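Local coordinates for protein amidohydrolase (Pseudomonas aeruginosa, PDB 2I5G) that probably acts as a metal-dependent dipeptidase of the membrane dipeptidase family (peptidase family M19), hydrolysing dipeptides on a TIM-barrel fold, at residues E99-I102 against G103-E106; Q117-N121 against T122-V126; G135-G139 against F140-I144; T164-E167 against V168-S172; T263-K266 against G267-R271. The protein carries 2 engineered substitutions. All blocks are in the same frame, centred on the assembly; numbering follows the deposited sequence.

Interaction 1: residues E99-I102 against G103-E106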
loop_
_atom_site.group_PDB
_atom_site.type_symbol
_atom_site.label_atom_id
_atom_site.label_comp_id
_atom_site.label_asym_id
_atom_site.label_seq_id
_atom_site.Cartn_x
_atom_site.Cartn_y
_atom_site.Cartn_z
ATOM N N GLU A 99 1.312 7.038 -5.372
ATOM C CA GLU A 99 1.194 7.097 -3.921
ATOM C C GLU A 99 -0.289 6.981 -3.528
ATOM O O GLU A 99 -0.956 6.017 -3.922
ATOM C CB GLU A 99 1.835 8.384 -3.388
ATOM C CG GLU A 99 3.365 8.357 -3.503
ATOM C CD GLU A 99 4.068 9.572 -2.891
ATOM O OE1 GLU A 99 5.322 9.587 -2.906
ATOM O OE2 GLU A 99 3.383 10.501 -2.403
ATOM N N ASP A 100 -0.821 7.936 -2.770
ATOM C CA ASP A 100 -2.227 7.860 -2.374
ATOM C C ASP A 100 -3.055 8.967 -3.004
ATOM O O ASP A 100 -4.160 9.269 -2.561
ATOM C CB ASP A 100 -2.363 7.933 -0.858
ATOM C CG ASP A 100 -1.848 9.233 -0.294
ATOM O OD1 ASP A 100 -2.136 9.524 0.887
ATOM O OD2 ASP A 100 -1.146 9.960 -1.030
ATOM N N GLN A 101 -2.522 9.567 -4.054
ATOM C CA GLN A 101 -3.220 10.641 -4.730
ATOM C C GLN A 101 -3.752 10.181 -6.073
ATOM O O GLN A 101 -2.998 9.668 -6.893
ATOM C CB GLN A 101 -2.267 11.816 -4.924
ATOM C CG GLN A 101 -1.609 12.249 -3.638
ATOM C CD GLN A 101 -2.624 12.614 -2.586
ATOM O OE1 GLN A 101 -3.448 13.510 -2.784
ATOM N NE2 GLN A 101 -2.582 11.921 -1.460
ATOM N N ILE A 102 -5.050 10.368 -6.291
ATOM C CA ILE A 102 -5.683 9.989 -7.549
ATOM C C ILE A 102 -5.402 11.118 -8.535
ATOM O O ILE A 102 -5.583 10.973 -9.748
ATOM C CB ILE A 102 -7.218 9.816 -7.382
ATOM C CG1 ILE A 102 -7.512 8.740 -6.330
ATOM C CG2 ILE A 102 -7.856 9.411 -8.712
ATOM C CD1 ILE A 102 -8.999 8.554 -6.037
ATOM N N GLY A 103 -4.943 12.242 -7.991
ATOM C CA GLY A 103 -4.632 13.400 -8.808
ATOM C C GLY A 103 -3.336 13.242 -9.577
ATOM O O GLY A 103 -3.113 13.946 -10.563
ATOM N N TYR A 104 -2.482 12.318 -9.142
ATOM C CA TYR A 104 -1.208 12.105 -9.817
ATOM C C TYR A 104 -1.370 11.355 -11.126
ATOM O O TYR A 104 -0.470 11.375 -11.967
ATOM C CB TYR A 104 -0.225 11.340 -8.923
ATOM C CG TYR A 104 0.274 12.114 -7.721
ATOM C CD1 TYR A 104 1.079 11.504 -6.762
ATOM C CD2 TYR A 104 -0.080 13.449 -7.528
ATOM C CE1 TYR A 104 1.517 12.202 -5.640
ATOM C CE2 TYR A 104 0.355 14.153 -6.409
ATOM C CZ TYR A 104 1.149 13.523 -5.471
ATOM O OH TYR A 104 1.563 14.217 -4.359
ATOM N N VAL A 105 -2.500 10.681 -11.307
ATOM C CA VAL A 105 -2.704 9.962 -12.556
ATOM C C VAL A 105 -2.696 10.978 -13.695
ATOM O O VAL A 105 -2.060 10.767 -14.720
ATOM C CB VAL A 105 -4.039 9.180 -12.571
ATOM C CG1 VAL A 105 -4.263 8.578 -13.954
ATOM C CG2 VAL A 105 -4.012 8.079 -11.511
ATOM N N GLU A 106 -3.385 12.093 -13.508
ATOM C CA GLU A 106 -3.428 13.126 -14.534
ATOM C C GLU A 106 -2.095 13.875 -14.650
ATOM O O GLU A 106 -1.721 14.324 -15.734
ATOM C CB GLU A 106 -4.555 14.107 -14.223
ATOM C CG GLU A 106 -4.637 15.302 -15.149
ATOM C CD GLU A 106 -5.879 16.130 -14.894
ATOM O OE1 GLU A 106 -6.112 16.514 -13.724
ATOM O OE2 GLU A 106 -6.625 16.394 -15.861
HETATM O O HOH W 1 -5.422 13.798 -5.206
HETATM O O HOH W 2 -5.612 12.644 -11.696
#

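Interaction 2: residues Q117-N121 against T122-V126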
loop_
_atom_site.group_PDB
_atom_site.type_symbol
_atom_site.label_atom_id
_atom_site.label_comp_id
_atom_site.label_asym_id
_atom_site.label_seq_id
_atom_site.Cartn_x
_atom_site.Cartn_y
_atom_site.Cartn_z
ATOM N N GLN A 117 1.694 -0.130 -14.963
ATOM C CA GLN A 117 1.420 -1.455 -14.437
ATOM C C GLN A 117 0.757 -1.216 -13.083
ATOM O O GLN A 117 1.181 -0.333 -12.330
ATOM C CB GLN A 117 2.725 -2.238 -14.266
ATOM C CG GLN A 117 2.521 -3.709 -13.990
ATOM C CD GLN A 117 3.807 -4.511 -14.078
ATOM O OE1 GLN A 117 3.825 -5.603 -14.644
ATOM N NE2 GLN A 117 4.886 -3.981 -13.510
HETATM N N MSE A 118 -0.281 -1.988 -12.777
HETATM C CA MSE A 118 -1.005 -1.827 -11.522
HETATM C C MSE A 118 -0.175 -2.117 -10.279
HETATM O O MSE A 118 -0.202 -1.356 -9.316
HETATM C CB MSE A 118 -2.252 -2.711 -11.520
HETATM C CG MSE A 118 -3.552 -1.936 -11.404
HETATM SE SE MSE A 118 -3.608 -0.441 -12.628
HETATM C CE MSE A 118 -3.249 -1.427 -14.238
ATOM N N CYS A 119 0.565 -3.217 -10.298
ATOM C CA CYS A 119 1.370 -3.586 -9.148
ATOM C C CYS A 119 2.686 -4.177 -9.607
ATOM O O CYS A 119 2.886 -4.412 -10.801
ATOM C CB CYS A 119 0.628 -4.623 -8.307
ATOM S SG CYS A 119 -1.077 -4.175 -7.879
ATOM N N TYR A 120 3.580 -4.423 -8.652
ATOM C CA TYR A 120 4.874 -5.012 -8.959
ATOM C C TYR A 120 5.275 -6.081 -7.948
ATOM O O TYR A 120 5.842 -5.774 -6.902
ATOM C CB TYR A 120 5.965 -3.942 -9.009
ATOM C CG TYR A 120 7.237 -4.457 -9.645
ATOM C CD1 TYR A 120 7.327 -4.617 -11.032
ATOM C CD2 TYR A 120 8.320 -4.855 -8.863
ATOM C CE1 TYR A 120 8.459 -5.166 -11.626
ATOM C CE2 TYR A 120 9.458 -5.408 -9.443
ATOM C CZ TYR A 120 9.522 -5.563 -10.827
ATOM O OH TYR A 120 10.640 -6.127 -11.414
ATOM N N ASN A 121 4.961 -7.333 -8.267
ATOM C CA ASN A 121 5.306 -8.485 -7.432
ATOM C C ASN A 121 4.614 -8.618 -6.082
ATOM O O ASN A 121 4.131 -9.698 -5.742
ATOM C CB ASN A 121 6.820 -8.533 -7.199
ATOM C CG ASN A 121 7.609 -8.476 -8.489
ATOM O OD1 ASN A 121 7.045 -8.588 -9.586
ATOM N ND2 ASN A 121 8.929 -8.305 -8.369
ATOM N N THR A 122 4.573 -7.537 -5.307
ATOM C CA THR A 122 3.963 -7.578 -3.981
ATOM C C THR A 122 2.773 -6.632 -3.798
ATOM O O THR A 122 2.381 -5.923 -4.724
ATOM C CB THR A 122 5.010 -7.271 -2.907
ATOM O OG1 THR A 122 5.760 -6.118 -3.301
ATOM C CG2 THR A 122 5.953 -8.448 -2.731
ATOM N N GLN A 123 2.207 -6.617 -2.595
ATOM C CA GLN A 123 1.048 -5.773 -2.315
ATOM C C GLN A 123 1.290 -4.271 -2.470
ATOM O O GLN A 123 2.291 -3.728 -2.006
ATOM C CB GLN A 123 0.500 -6.075 -0.920
ATOM C CG GLN A 123 -0.782 -5.338 -0.581
ATOM C CD GLN A 123 -1.482 -5.923 0.635
ATOM O OE1 GLN A 123 -1.932 -7.070 0.611
ATOM N NE2 GLN A 123 -1.573 -5.138 1.706
ATOM N N ASN A 124 0.329 -3.623 -3.124
ATOM C CA ASN A 124 0.328 -2.189 -3.423
ATOM C C ASN A 124 -0.756 -1.531 -2.580
ATOM O O ASN A 124 -1.229 -2.104 -1.600
ATOM C CB ASN A 124 -0.044 -2.001 -4.897
ATOM C CG ASN A 124 0.937 -1.150 -5.641
ATOM O OD1 ASN A 124 0.836 -0.984 -6.859
ATOM N ND2 ASN A 124 1.901 -0.598 -4.917
ATOM N N LEU A 125 -1.140 -0.318 -2.963
ATOM C CA LEU A 125 -2.241 0.358 -2.291
ATOM C C LEU A 125 -3.453 0.030 -3.167
ATOM O O LEU A 125 -4.594 0.139 -2.722
ATOM C CB LEU A 125 -2.064 1.886 -2.254
ATOM C CG LEU A 125 -1.086 2.548 -1.284
ATOM C CD1 LEU A 125 -1.213 4.053 -1.408
ATOM C CD2 LEU A 125 -1.370 2.116 0.136
ATOM N N VAL A 126 -3.196 -0.382 -4.412
ATOM C CA VAL A 126 -4.279 -0.696 -5.344
ATOM C C VAL A 126 -4.589 -2.185 -5.521
ATOM O O VAL A 126 -5.744 -2.568 -5.695
ATOM C CB VAL A 126 -4.013 -0.071 -6.735
ATOM C CG1 VAL A 126 -3.628 1.390 -6.570
ATOM C CG2 VAL A 126 -2.930 -0.828 -7.466
HETATM O O HOH W 3 3.366 -3.364 -5.775
#

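Interaction 3: residues G135-G139 against F140-I144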
loop_
_atom_site.group_PDB
_atom_site.type_symbol
_atom_site.label_atom_id
_atom_site.label_comp_id
_atom_site.label_asym_id
_atom_site.label_seq_id
_atom_site.Cartn_x
_atom_site.Cartn_y
_atom_site.Cartn_z
ATOM N N GLY A 135 -4.671 -10.485 -2.707
ATOM C CA GLY A 135 -5.905 -10.068 -2.055
ATOM C C GLY A 135 -6.988 -9.478 -2.947
ATOM O O GLY A 135 -8.102 -9.228 -2.490
ATOM N N GLY A 136 -6.673 -9.254 -4.219
ATOM C CA GLY A 136 -7.649 -8.691 -5.130
ATOM C C GLY A 136 -7.478 -7.196 -5.265
ATOM O O GLY A 136 -6.637 -6.595 -4.588
ATOM N N LEU A 137 -8.272 -6.596 -6.146
ATOM C CA LEU A 137 -8.232 -5.156 -6.381
ATOM C C LEU A 137 -8.860 -4.434 -5.188
ATOM O O LEU A 137 -10.001 -4.722 -4.802
ATOM C CB LEU A 137 -9.000 -4.825 -7.660
ATOM C CG LEU A 137 -9.000 -3.362 -8.090
ATOM C CD1 LEU A 137 -7.568 -2.874 -8.271
ATOM C CD2 LEU A 137 -9.785 -3.223 -9.380
ATOM N N SER A 138 -8.119 -3.499 -4.603
ATOM C CA SER A 138 -8.620 -2.773 -3.438
ATOM C C SER A 138 -9.604 -1.697 -3.860
ATOM O O SER A 138 -9.767 -1.438 -5.049
ATOM C CB SER A 138 -7.465 -2.121 -2.667
ATOM O OG SER A 138 -7.085 -0.887 -3.253
ATOM N N GLY A 139 -10.260 -1.075 -2.882
ATOM C CA GLY A 139 -11.203 -0.019 -3.193
ATOM C C GLY A 139 -10.485 1.122 -3.891
ATOM O O GLY A 139 -10.904 1.565 -4.966
ATOM N N PHE A 140 -9.396 1.596 -3.281
ATOM C CA PHE A 140 -8.602 2.684 -3.840
ATOM C C PHE A 140 -8.175 2.333 -5.267
ATOM O O PHE A 140 -8.116 3.197 -6.147
ATOM C CB PHE A 140 -7.373 2.928 -2.971
ATOM C CG PHE A 140 -6.570 4.128 -3.376
ATOM C CD1 PHE A 140 -7.103 5.408 -3.270
ATOM C CD2 PHE A 140 -5.270 3.983 -3.851
ATOM C CE1 PHE A 140 -6.350 6.531 -3.632
ATOM C CE2 PHE A 140 -4.508 5.103 -4.215
ATOM C CZ PHE A 140 -5.051 6.375 -4.103
ATOM N N GLY A 141 -7.883 1.054 -5.492
ATOM C CA GLY A 141 -7.482 0.608 -6.814
ATOM C C GLY A 141 -8.553 0.813 -7.876
ATOM O O GLY A 141 -8.241 1.093 -9.030
ATOM N N ARG A 142 -9.819 0.675 -7.500
ATOM C CA ARG A 142 -10.900 0.855 -8.460
ATOM C C ARG A 142 -11.015 2.325 -8.843
ATOM O O ARG A 142 -11.472 2.658 -9.937
ATOM C CB ARG A 142 -12.228 0.375 -7.876
ATOM C CG ARG A 142 -12.210 -1.054 -7.382
ATOM C CD ARG A 142 -13.588 -1.461 -6.897
ATOM N NE ARG A 142 -14.504 -1.689 -8.011
ATOM C CZ ARG A 142 -14.540 -2.808 -8.730
ATOM N NH1 ARG A 142 -13.713 -3.810 -8.453
ATOM N NH2 ARG A 142 -15.406 -2.929 -9.728
ATOM N N GLU A 143 -10.611 3.208 -7.933
ATOM C CA GLU A 143 -10.667 4.632 -8.220
ATOM C C GLU A 143 -9.506 4.964 -9.143
ATOM O O GLU A 143 -9.627 5.812 -10.029
ATOM C CB GLU A 143 -10.571 5.456 -6.934
ATOM C CG GLU A 143 -11.695 5.189 -5.946
ATOM C CD GLU A 143 -11.810 6.263 -4.872
ATOM O OE1 GLU A 143 -12.223 7.395 -5.203
ATOM O OE2 GLU A 143 -11.485 5.969 -3.698
ATOM N N ILE A 144 -8.379 4.290 -8.940
ATOM C CA ILE A 144 -7.224 4.529 -9.788
ATOM C C ILE A 144 -7.496 4.036 -11.205
ATOM O O ILE A 144 -7.145 4.704 -12.167
ATOM C CB ILE A 144 -5.953 3.847 -9.234
ATOM C CG1 ILE A 144 -5.501 4.550 -7.956
ATOM C CG2 ILE A 144 -4.827 3.934 -10.253
ATOM C CD1 ILE A 144 -5.049 5.996 -8.172
#

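Interaction 4: residues T164-E167 against V168-S172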
loop_
_atom_site.group_PDB
_atom_site.type_symbol
_atom_site.label_atom_id
_atom_site.label_comp_id
_atom_site.label_asym_id
_atom_site.label_seq_id
_atom_site.Cartn_x
_atom_site.Cartn_y
_atom_site.Cartn_z
ATOM N N THR A 164 -6.223 -9.887 -8.545
ATOM C CA THR A 164 -6.370 -8.479 -8.867
ATOM C C THR A 164 -6.349 -8.251 -10.376
ATOM O O THR A 164 -6.983 -7.318 -10.881
ATOM C CB THR A 164 -5.301 -7.602 -8.140
ATOM O OG1 THR A 164 -4.825 -6.585 -9.027
ATOM C CG2 THR A 164 -4.152 -8.439 -7.644
ATOM N N SER A 165 -5.650 -9.113 -11.104
ATOM C CA SER A 165 -5.608 -8.959 -12.550
ATOM C C SER A 165 -6.996 -9.100 -13.152
ATOM O O SER A 165 -7.396 -8.292 -13.987
ATOM C CB SER A 165 -4.670 -9.986 -13.185
ATOM O OG SER A 165 -3.324 -9.544 -13.130
ATOM N N GLU A 166 -7.740 -10.117 -12.724
ATOM C CA GLU A 166 -9.074 -10.334 -13.266
ATOM C C GLU A 166 -10.032 -9.191 -12.964
ATOM O O GLU A 166 -10.832 -8.808 -13.816
ATOM C CB GLU A 166 -9.673 -11.637 -12.745
ATOM C CG GLU A 166 -11.027 -11.933 -13.376
ATOM C CD GLU A 166 -11.663 -13.205 -12.858
ATOM O OE1 GLU A 166 -11.004 -14.270 -12.928
ATOM O OE2 GLU A 166 -12.823 -13.139 -12.388
ATOM N N GLU A 167 -9.961 -8.648 -11.754
ATOM C CA GLU A 167 -10.838 -7.545 -11.371
ATOM C C GLU A 167 -10.559 -6.328 -12.240
ATOM O O GLU A 167 -11.479 -5.634 -12.666
ATOM C CB GLU A 167 -10.646 -7.207 -9.891
ATOM C CG GLU A 167 -11.213 -8.266 -8.957
ATOM C CD GLU A 167 -10.807 -8.074 -7.508
ATOM O OE1 GLU A 167 -11.048 -6.986 -6.952
ATOM O OE2 GLU A 167 -10.250 -9.018 -6.914
ATOM N N VAL A 168 -9.284 -6.085 -12.519
ATOM C CA VAL A 168 -8.896 -4.954 -13.352
ATOM C C VAL A 168 -9.439 -5.102 -14.779
ATOM O O VAL A 168 -9.899 -4.132 -15.381
ATOM C CB VAL A 168 -7.346 -4.800 -13.392
ATOM C CG1 VAL A 168 -6.938 -3.721 -14.397
ATOM C CG2 VAL A 168 -6.833 -4.442 -12.006
ATOM N N ILE A 169 -9.391 -6.312 -15.324
ATOM C CA ILE A 169 -9.894 -6.526 -16.677
ATOM C C ILE A 169 -11.397 -6.257 -16.737
ATOM O O ILE A 169 -11.909 -5.708 -17.718
ATOM C CB ILE A 169 -9.637 -7.975 -17.159
ATOM C CG1 ILE A 169 -8.131 -8.262 -17.172
ATOM C CG2 ILE A 169 -10.244 -8.175 -18.551
ATOM C CD1 ILE A 169 -7.779 -9.694 -17.494
ATOM N N LEU A 170 -12.092 -6.646 -15.675
ATOM C CA LEU A 170 -13.536 -6.480 -15.579
ATOM C C LEU A 170 -13.964 -5.052 -15.244
ATOM O O LEU A 170 -15.092 -4.660 -15.518
ATOM C CB LEU A 170 -14.071 -7.439 -14.511
ATOM C CG LEU A 170 -14.838 -8.714 -14.886
ATOM C CD1 LEU A 170 -14.435 -9.229 -16.255
ATOM C CD2 LEU A 170 -14.582 -9.756 -13.808
ATOM N N GLU A 171 -13.057 -4.275 -14.660
ATOM C CA GLU A 171 -13.348 -2.901 -14.252
ATOM C C GLU A 171 -13.034 -1.817 -15.284
ATOM O O GLU A 171 -13.776 -0.843 -15.404
ATOM C CB GLU A 171 -12.607 -2.608 -12.936
ATOM C CG GLU A 171 -12.474 -1.137 -12.535
ATOM C CD GLU A 171 -13.752 -0.544 -11.975
ATOM O OE1 GLU A 171 -14.358 -1.160 -11.073
ATOM O OE2 GLU A 171 -14.143 0.552 -12.430
ATOM N N SER A 172 -11.944 -1.972 -16.029
ATOM C CA SER A 172 -11.582 -0.956 -17.013
ATOM C C SER A 172 -12.525 -0.962 -18.199
ATOM O O SER A 172 -12.993 -2.018 -18.630
ATOM C CB SER A 172 -10.157 -1.163 -17.516
ATOM O OG SER A 172 -10.103 -2.260 -18.404
#

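Interaction 5: residues T263-K266 against G267-R271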
loop_
_atom_site.group_PDB
_atom_site.type_symbol
_atom_site.label_atom_id
_atom_site.label_comp_id
_atom_site.label_asym_id
_atom_site.label_seq_id
_atom_site.Cartn_x
_atom_site.Cartn_y
_atom_site.Cartn_z
ATOM N N THR A 263 14.779 -8.108 -7.524
ATOM C CA THR A 263 14.375 -9.325 -6.825
ATOM C C THR A 263 14.071 -9.262 -5.326
ATOM O O THR A 263 13.617 -10.256 -4.742
ATOM C CB THR A 263 15.394 -10.441 -7.072
ATOM O OG1 THR A 263 16.712 -9.956 -6.790
ATOM C CG2 THR A 263 15.318 -10.905 -8.519
ATOM N N HIS A 264 14.316 -8.118 -4.697
ATOM C CA HIS A 264 14.012 -7.978 -3.276
ATOM C C HIS A 264 12.835 -7.017 -3.140
ATOM O O HIS A 264 12.788 -5.994 -3.824
ATOM C CB HIS A 264 15.220 -7.438 -2.505
ATOM C CG HIS A 264 16.355 -8.409 -2.391
ATOM N ND1 HIS A 264 17.177 -8.727 -3.453
ATOM C CD2 HIS A 264 16.798 -9.141 -1.342
ATOM C CE1 HIS A 264 18.076 -9.614 -3.061
ATOM N NE2 HIS A 264 17.867 -9.881 -1.784
ATOM N N ASP A 265 11.880 -7.345 -2.275
ATOM C CA ASP A 265 10.710 -6.485 -2.087
ATOM C C ASP A 265 11.130 -5.042 -1.780
ATOM O O ASP A 265 12.011 -4.808 -0.949
ATOM C CB ASP A 265 9.829 -7.026 -0.951
ATOM C CG ASP A 265 8.505 -6.278 -0.824
ATOM O OD1 ASP A 265 7.762 -6.227 -1.824
ATOM O OD2 ASP A 265 8.204 -5.748 0.272
ATOM N N LYS A 266 10.495 -4.085 -2.455
ATOM C CA LYS A 266 10.798 -2.668 -2.265
ATOM C C LYS A 266 12.182 -2.339 -2.805
ATOM O O LYS A 266 12.673 -1.221 -2.650
ATOM C CB LYS A 266 10.733 -2.296 -0.778
ATOM C CG LYS A 266 9.376 -1.822 -0.282
ATOM C CD LYS A 266 8.309 -2.862 -0.477
ATOM C CE LYS A 266 6.977 -2.363 0.021
ATOM N NZ LYS A 266 6.002 -3.479 0.028
ATOM N N GLY A 267 12.809 -3.323 -3.439
ATOM C CA GLY A 267 14.135 -3.120 -3.983
ATOM C C GLY A 267 15.243 -3.332 -2.968
ATOM O O GLY A 267 16.417 -3.173 -3.307
ATOM N N TYR A 268 14.889 -3.703 -1.737
ATOM C CA TYR A 268 15.900 -3.905 -0.699
ATOM C C TYR A 268 15.521 -4.908 0.391
ATOM O O TYR A 268 16.391 -5.410 1.094
ATOM C CB TYR A 268 16.230 -2.565 -0.025
ATOM C CG TYR A 268 15.214 -2.153 1.020
ATOM C CD1 TYR A 268 15.237 -2.712 2.299
ATOM C CD2 TYR A 268 14.181 -1.269 0.707
ATOM C CE1 TYR A 268 14.254 -2.408 3.237
ATOM C CE2 TYR A 268 13.190 -0.955 1.638
ATOM C CZ TYR A 268 13.233 -1.530 2.901
ATOM O OH TYR A 268 12.257 -1.231 3.831
ATOM N N ALA A 269 14.231 -5.179 0.557
ATOM C CA ALA A 269 13.776 -6.096 1.604
ATOM C C ALA A 269 14.010 -7.568 1.299
ATOM O O ALA A 269 14.946 -7.922 0.597
ATOM C CB ALA A 269 12.302 -5.855 1.899
ATOM N N ARG A 270 13.151 -8.424 1.837
ATOM C CA ARG A 270 13.273 -9.863 1.643
ATOM C C ARG A 270 13.389 -10.296 0.180
ATOM O O ARG A 270 12.908 -9.627 -0.729
ATOM C CB ARG A 270 12.084 -10.571 2.291
ATOM C CG ARG A 270 10.773 -10.230 1.640
ATOM C CD ARG A 270 9.581 -10.771 2.407
ATOM N NE ARG A 270 8.351 -10.445 1.698
ATOM C CZ ARG A 270 7.942 -9.205 1.464
ATOM N NH1 ARG A 270 8.666 -8.182 1.899
ATOM N NH2 ARG A 270 6.834 -8.990 0.763
ATOM N N ARG A 271 14.035 -11.431 -0.036
ATOM C CA ARG A 271 14.210 -11.958 -1.376
ATOM C C ARG A 271 12.896 -12.549 -1.874
ATOM O O ARG A 271 12.346 -13.459 -1.256
ATOM C CB ARG A 271 15.303 -13.032 -1.372
ATOM C CG ARG A 271 15.587 -13.640 -2.731
ATOM C CD ARG A 271 17.076 -13.813 -2.938
ATOM N NE ARG A 271 17.433 -13.501 -4.317
ATOM C CZ ARG A 271 18.598 -12.979 -4.689
ATOM N NH1 ARG A 271 19.524 -12.709 -3.779
ATOM N NH2 ARG A 271 18.829 -12.718 -5.973
#

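Interaction 1: residues E99-I102 against G103-E106
A water joins G103 to Q101. Water 1 donates to OE1 of Q101 at 3.1 Å and accepts from the N-H of G103 at 3.2 Å. Y104 makes the main side-chain contact. The aliphatic part of Q101 lies over one face of its ring. CB of Q101 stands 3.6 Å from the ring centroid, only 2° off the normal, a CH-pi contact. CG lies further along the same face, 3.5 Å from CZ of Y104. The Q101 chain then bends at chi2 (-57°), and its amide plane stands 59° from the ring plane. NE2 of Q101 is turned to OD2 of D100. E99 comes to the ring edge instead, with OE2 near the plane and 4.1 Å from CE1 of Y104. The other oxygen, OE1, accepts from the N-H of F47, whose ring also stacks with Y104. These residues lead from the loop after strand 86-92 into helix 103-110, one of the helices around the probable TIM barrel. The second subunit packs here too: its Y268 touches Q101. N of V105 makes a weak bond to O of I102 at 3.5 Å, while CB and CG2 of V105 rest near that same oxygen. Water 2 links E106 to I102: it accepts from N of E106 at 2.9 Å and donates to O of I102.

Interaction 2: residues Q117-N121 against T122-V126
C119 and V126 meet because of their first torsions. SG of C119 lies anti to its carbonyl carbon (chi1 -51°), and CG2 of V126 sits between its own backbone N and carbonyl carbon. The two atoms come within 3.8 Å. The chain here leaves strand 113-117 of the probable TIM barrel and doubles back, so 118-121 and 122-126 run in nearly opposite directions. The reversal contains a classic gamma turn centred on N121, which has positive phi (68°). Its bond runs from N of T122 to O of Y120 at 2.7 Å, with the donor well above the carbonyl plane. Water 3 bridges the two arms on the inside of the bend. It accepts from N of Y120 at 3.1 Å and donates to O of T122 at 2.9 Å. CB of N124 packs 3.8 Å from SG of C119. OG1 of T122 hydrogen-bonds to OD1 of D265. Helix 139-151 covers the apolar side through F140 and I144, which touch V126, and M148, which touches M118. M118 is a selenomethionine, and its side chain crosses that of V126 at about a right angle, with CG of M118 4.1 Å from CG2 of V126.

Interaction 3: residues G135-G139 against F140-I144
L137 folds its isobutyl group over the first turn of the helix. Its CG is anti to the backbone N (chi1 -177°), which sends CD1 to 3.8 Å from CA of G141. The other branch, CD2, lies 3.8 Å from CG of R142, and the arginine chain passes it at a slant. The R142 chain bends at chi3, and its guanidinium forms a salt bridge with E171. S138 is the N-cap. Its OG accepts from N of G141 at 3.1 Å, a capping bond that satisfies an N-H at the start of the helix. The same hydroxyl also bonds to O of L125, tying the cap to an earlier part of the same loop. Backbone bonds continue the turn: N of R142 reaches O of S138 at 3.2 Å and O of G139 at 2.9 Å. The bond from N of E143 to O of G139 is weak. F140 and E143 are turned to the second subunit, where F140 makes a cation-pi contact with K266 and E143 a salt bridge with R270. Helix 139-151 lies between the parallel-paired strands 113-117 and 154-156, a beta-alpha-beta crossover; I102, from the loop before helix 103-110, packs on F140 and E143.

Interaction 4: residues T164-E167 against V168-S172
T164 to E171 form regular alpha-helix, with bonds of 3.1 Å from N of V168 to O of T164, from N of I169 to O of S165, and from N of L170 to O of E166. The next one, from N of E171 to O of E167, is weak, and S172 is the first residue to leave helical geometry. The T164 and V168 side chains lie side by side, with OG1 of T164 4.2 Å from CG2 of V168. That methyl is anti to its carbonyl carbon, beside the backbone N, which places it back along the helix against O of T164. E166 and L170 make a second parallel pair: OE2 of E166 is 4.1 Å from CD2 of L170. Helix 162-171 connects strands 154-156 and 177-181, the usual place for an outer helix of a TIM barrel. F200 of helix 195-203 covers E166, I169 and L170. I169 turns its CG1 back over the carbonyl of S165, 3.3 Å from O, with CG1 anti to the carbonyl carbon (chi1 -61°). The hydroxyl of S165 bonds to O of G161 in the preceding turn. E167 and E171 find partners outside the helix. E167 forms a salt bridge with R133 of the second subunit and accepts a weak bond from N of L137. OE1 of E171 forms a salt bridge with R142.

Interaction 5: residues T263-K266 against G267-R271
A salt bridge joins NH1 of R270 to OD2 of D265 at 3.0 Å, from above the carboxylate plane. NZ of K266 reaches the same oxygen at 3.2 Å, on its syn side. OD1 bonds to OG1 of T122, and NH1 of R270 also meets E143 of the second subunit. In the backbone, H264 to G267 form a type II beta turn, closed by N of G267 to O of H264 at 2.7 Å. O of D265 accepts from N of A269, in the carbonyl plane, and from N of Y268, above it. N of D265 bonds to O of R270 at 2.9 Å. Two contacts involve flat groups. CE1 of H264 lies over one face of the R271 guanidinium, toward its rim, 3.5 Å from NH1. ND1 of H264 bonds to O of E260, NE of R271 to O of T273, and NH2 of R271 forms a salt bridge with E260. CB of K266 approaches CE2 of Y268 at 3.7 Å. OH of Y268 bonds to I102 of the second subunit.

All five contacts are local, lie in series along the chain, and neither nest nor cross. Interaction 1 leads from the loop after strand 86-92 into helix 103-110. Interaction 2 closes the bend after strand 113-117, and L125 packs back on E99 and D100. Interaction 3 starts helix 139-151; its S138 bonds to L125 and V126 of interaction 2, and its F140 rests on the loop of interaction 1. Interaction 4 lies on helix 162-171 and is tied to interaction 3 by two links, R142 with E171 and L137 with E167. Interaction 5 comes much later in sequence yet bonds to interaction 2 through D265 and T122. Across the dimer, it meets interactions 1 and 3 of the second subunit.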